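Local coordinates for appr-1-p processing domain protein (Thermus aquaticus Y51MC23, PDB 5M3E) that belongs to the macro domain family and binds adenosine-5-diphosphoribose in a cleft at the ends of the inner strands of its central beta sheet, at residues V28-T33 / P124-G129. Sequence-based numbering, arbitrary orientation.
Sequences VNTVNT and PPLGAG. With APR (adenosine-5-diphosphoribose), chain B.
Asn32 ND2 gives a nearly straight bond (2.9 Å, 175°) to APR O3D of the bound adenosine-5-diphosphoribose and another to Val36 O, while Asn32 OD1 accepts from Val34 N. Across from this strand end, the beta phosphate is held by backbone amides of the other segment: Gly129 N donates to APR O1B at 2.9 Å, and Gly127 N donates to APR O2B at 3.0 Å, both bonds being bent, with N-H...O angles near 140°. Pro125 to Ala128 form a type II turn, closed by Ala128 N bonding back to Pro125 O; Gly127 N meets the phosphate from within the turn and Gly129 N from just after it. From the strand, Thr30 OG1 stands 3.2 Å from the bridging APR O3A and equally far from APR O1D, the latter bond being weak. The setting is the macro domain: strand 26-31 lies beside strand 120-123 in the central sheet, and the loop leaving the latter for helix 135-146 folds round the diphosphate. Below the ligand the two segments meet by van der Waals contact, with no hydrogen bond passing directly between them; Val28 O comes within 3.4 Å of Pro124 CD. Thr30, with OG1 turned to the ligand (chi1 63°), lays its methyl CG2 3.7 Å from Pro124 CG, the threonine and the proline ring passing antiparallel. Deeper, Val28 CG1 meets Leu126 CD2 at 4.0 Å, roughly at right angles, and Phe87 of strand 83-88 touches both residues, with Ile142 of helix 135-146 also against Leu126.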
ATOM      1  N   VAL A  28       3.028  -2.561   1.026  1.00 38.41           N
ATOM      2  CA  VAL A  28       1.892  -1.814   0.505  1.00 36.09           C
ATOM      3  C   VAL A  28       1.921  -1.818  -0.991  1.00 34.13           C
ATOM      4  O   VAL A  28       2.895  -1.395  -1.610  1.00 34.73           O
ATOM      5  CB  VAL A  28       1.839  -0.360   1.011  1.00 35.36           C
ATOM      6  CG1 VAL A  28       0.689   0.412   0.351  1.00 34.46           C
ATOM      7  CG2 VAL A  28       1.685  -0.334   2.528  1.00 35.16           C
ATOM      8  N   ASN A  29       0.821  -2.298  -1.550  1.00 34.11           N
ATOM      9  CA  ASN A  29       0.554  -2.257  -2.984  1.00 33.65           C
ATOM     10  C   ASN A  29      -0.444  -1.138  -3.319  1.00 33.90           C
ATOM     11  O   ASN A  29      -1.367  -0.886  -2.570  1.00 34.89           O
ATOM     12  CB  ASN A  29       0.034  -3.631  -3.459  1.00 32.25           C
ATOM     13  CG  ASN A  29      -0.127  -3.706  -4.984  1.00 31.31           C
ATOM     14  OD1 ASN A  29       0.415  -2.899  -5.713  1.00 30.60           O
ATOM     15  ND2 ASN A  29      -0.910  -4.655  -5.451  1.00 30.95           N
ATOM     16  N   THR A  30      -0.247  -0.480  -4.461  1.00 34.82           N
ATOM     17  CA  THR A  30      -1.166   0.553  -4.967  1.00 34.36           C
ATOM     18  C   THR A  30      -2.120  -0.082  -5.975  1.00 34.28           C
ATOM     19  O   THR A  30      -1.694  -0.509  -7.064  1.00 32.22           O
ATOM     20  CB  THR A  30      -0.404   1.667  -5.703  1.00 34.54           C
ATOM     21  OG1 THR A  30       0.261   1.130  -6.863  1.00 37.28           O
ATOM     22  CG2 THR A  30       0.623   2.261  -4.820  1.00 35.41           C
ATOM     23  N   VAL A  31      -3.410  -0.098  -5.644  1.00 33.86           N
ATOM     24  CA  VAL A  31      -4.395  -0.715  -6.511  1.00 34.03           C
ATOM     25  C   VAL A  31      -5.532   0.215  -6.885  1.00 33.87           C
ATOM     26  O   VAL A  31      -5.748   1.242  -6.249  1.00 33.67           O
ATOM     27  CB  VAL A  31      -4.974  -2.028  -5.897  1.00 34.48           C
ATOM     28  CG1 VAL A  31      -3.865  -3.023  -5.645  1.00 34.67           C
ATOM     29  CG2 VAL A  31      -5.773  -1.784  -4.615  1.00 35.20           C
ATOM     30  N   ASN A  32      -6.258  -0.200  -7.918  1.00 33.16           N
ATOM     31  CA  ASN A  32      -7.551   0.369  -8.258  1.00 34.62           C
ATOM     32  C   ASN A  32      -8.685  -0.557  -7.785  1.00 35.65           C
ATOM     33  O   ASN A  32      -8.443  -1.645  -7.264  1.00 35.26           O
ATOM     34  CB  ASN A  32      -7.644   0.665  -9.760  1.00 34.93           C
ATOM     35  CG  ASN A  32      -7.541  -0.584 -10.608  1.00 34.13           C
ATOM     36  OD1 ASN A  32      -8.440  -1.423 -10.587  1.00 32.75           O
ATOM     37  ND2 ASN A  32      -6.405  -0.731 -11.334  1.00 32.88           N
ATOM     38  N   THR A  33      -9.918  -0.098  -7.932  1.00 37.26           N
ATOM     39  CA  THR A  33     -11.094  -0.847  -7.435  1.00 40.45           C
ATOM     40  C   THR A  33     -11.790  -1.687  -8.515  1.00 41.91           C
ATOM     41  O   THR A  33     -12.781  -2.343  -8.220  1.00 44.33           O
ATOM     42  CB  THR A  33     -12.141   0.077  -6.775  1.00 40.09           C
ATOM     43  OG1 THR A  33     -12.482   1.112  -7.696  1.00 40.11           O
ATOM     44  CG2 THR A  33     -11.602   0.698  -5.457  1.00 39.20           C
ATOM     45  N   PRO A 124       5.349   2.542  -1.365  1.00 34.69           N
ATOM     46  CA  PRO A 124       5.767   3.377  -2.467  1.00 35.80           C
ATOM     47  C   PRO A 124       5.127   4.782  -2.357  1.00 36.14           C
ATOM     48  O   PRO A 124       4.409   5.029  -1.370  1.00 34.47           O
ATOM     49  CB  PRO A 124       5.215   2.632  -3.668  1.00 34.64           C
ATOM     50  CG  PRO A 124       3.910   2.097  -3.163  1.00 34.51           C
ATOM     51  CD  PRO A 124       4.105   1.818  -1.699  1.00 34.24           C
ATOM     52  N   PRO A 125       5.382   5.683  -3.363  1.00 36.77           N
ATOM     53  CA  PRO A 125       4.703   6.973  -3.470  1.00 36.53           C
ATOM     54  C   PRO A 125       3.267   6.817  -3.961  1.00 35.04           C
ATOM     55  O   PRO A 125       2.997   6.793  -5.178  1.00 33.07           O
ATOM     56  CB  PRO A 125       5.588   7.773  -4.471  1.00 38.58           C
ATOM     57  CG  PRO A 125       6.912   7.084  -4.441  1.00 39.25           C
ATOM     58  CD  PRO A 125       6.505   5.633  -4.325  1.00 38.51           C
ATOM     59  N   LEU A 126       2.372   6.763  -2.971  1.00 33.27           N
ATOM     60  CA  LEU A 126       0.949   6.496  -3.149  1.00 31.59           C
ATOM     61  C   LEU A 126       0.301   7.594  -3.999  1.00 31.74           C
ATOM     62  O   LEU A 126       0.359   8.763  -3.655  1.00 31.88           O
ATOM     63  CB  LEU A 126       0.248   6.403  -1.787  1.00 31.23           C
ATOM     64  CG  LEU A 126       0.925   5.634  -0.627  1.00 32.29           C
ATOM     65  CD1 LEU A 126       0.156   5.797   0.693  1.00 32.88           C
ATOM     66  CD2 LEU A 126       1.107   4.165  -0.953  1.00 32.32           C
ATOM     67  N   GLY A 127      -0.263   7.212  -5.142  1.00 31.92           N
ATOM     68  CA  GLY A 127      -0.954   8.140  -6.033  1.00 32.61           C
ATOM     69  C   GLY A 127      -0.098   9.000  -6.946  1.00 34.26           C
ATOM     70  O   GLY A 127      -0.646   9.719  -7.799  1.00 36.24           O
ATOM     71  N   ALA A 128       1.227   8.923  -6.811  1.00 34.84           N
ATOM     72  CA  ALA A 128       2.128   9.891  -7.457  1.00 36.77           C
ATOM     73  C   ALA A 128       2.748   9.450  -8.798  1.00 37.68           C
ATOM     74  O   ALA A 128       3.537  10.190  -9.383  1.00 40.22           O
ATOM     75  CB  ALA A 128       3.206  10.351  -6.467  1.00 37.44           C
ATOM     76  N   GLY A 129       2.371   8.273  -9.296  1.00 37.04           N
ATOM     77  CA  GLY A 129       2.771   7.818 -10.610  1.00 37.52           C
ATOM     78  C   GLY A 129       1.600   7.945 -11.544  1.00 38.06           C
ATOM     79  O   GLY A 129       1.243   9.047 -11.977  1.00 41.17           O
TER
HETATM   80  N1  APR B 201       9.802   0.136  -5.787  1.00 44.62           N
HETATM   81  C2  APR B 201       9.587   1.395  -5.340  1.00 44.98           C
HETATM   82  N3  APR B 201       8.918   2.323  -6.053  1.00 44.67           N
HETATM   83  C4  APR B 201       8.426   2.026  -7.281  1.00 43.84           C
HETATM   84  C5  APR B 201       8.613   0.674  -7.847  1.00 44.38           C
HETATM   85  C6  APR B 201       9.355  -0.283  -6.993  1.00 44.69           C
HETATM   86  N6  APR B 201       9.593  -1.546  -7.398  1.00 47.09           N
HETATM   87  N7  APR B 201       8.021   0.665  -9.064  1.00 42.52           N
HETATM   88  C8  APR B 201       7.493   1.907  -9.256  1.00 44.57           C
HETATM   89  N9  APR B 201       7.752   2.714  -8.187  1.00 43.76           N
HETATM   90  C1' APR B 201       7.348   4.117  -7.955  1.00 43.29           C
HETATM   91  C2' APR B 201       7.303   4.992  -9.194  1.00 42.14           C
HETATM   92  O2' APR B 201       7.925   6.237  -8.879  1.00 47.31           O
HETATM   93  C3' APR B 201       5.843   5.235  -9.457  1.00 42.41           C
HETATM   94  O3' APR B 201       5.610   6.531 -10.047  1.00 42.46           O
HETATM   95  O4' APR B 201       6.021   4.075  -7.417  1.00 41.30           O
HETATM   96  C4' APR B 201       5.237   5.076  -8.057  1.00 40.76           C
HETATM   97  C5' APR B 201       3.764   4.693  -7.992  1.00 38.18           C
HETATM   98  O5' APR B 201       3.463   3.618  -8.895  1.00 37.46           O
HETATM   99  PA  APR B 201       2.016   3.552  -9.598  1.00 34.55           P
HETATM  100  O1A APR B 201       1.812   2.107  -9.958  1.00 36.29           O
HETATM  101  O2A APR B 201       1.931   4.623 -10.647  1.00 32.96           O
HETATM  102  O3A APR B 201       0.999   3.873  -8.361  1.00 33.60           O
HETATM  103  PB  APR B 201      -0.203   4.960  -8.348  1.00 33.73           P
HETATM  104  O1B APR B 201       0.301   6.286  -8.850  1.00 31.87           O
HETATM  105  O2B APR B 201      -0.898   4.913  -6.985  1.00 34.99           O
HETATM  106  O5D APR B 201      -1.280   4.430  -9.419  1.00 35.21           O
HETATM  107  C5D APR B 201      -2.266   3.419  -9.164  1.00 33.61           C
HETATM  108  O4D APR B 201      -1.439   2.227 -11.110  1.00 34.31           O
HETATM  109  O1D APR B 201      -0.209   0.615  -9.977  1.00 34.43           O
HETATM  110  C1D APR B 201      -1.320   0.829 -10.855  1.00 33.99           C
HETATM  111  O2D APR B 201      -3.094  -0.841 -10.783  1.00 33.16           O
HETATM  112  C2D APR B 201      -2.612   0.368 -10.185  1.00 34.27           C
HETATM  113  O3D APR B 201      -4.481   1.406 -11.379  1.00 34.09           O
HETATM  114  C3D APR B 201      -3.565   1.544 -10.285  1.00 33.75           C
HETATM  115  C4D APR B 201      -2.630   2.731 -10.485  1.00 34.28           C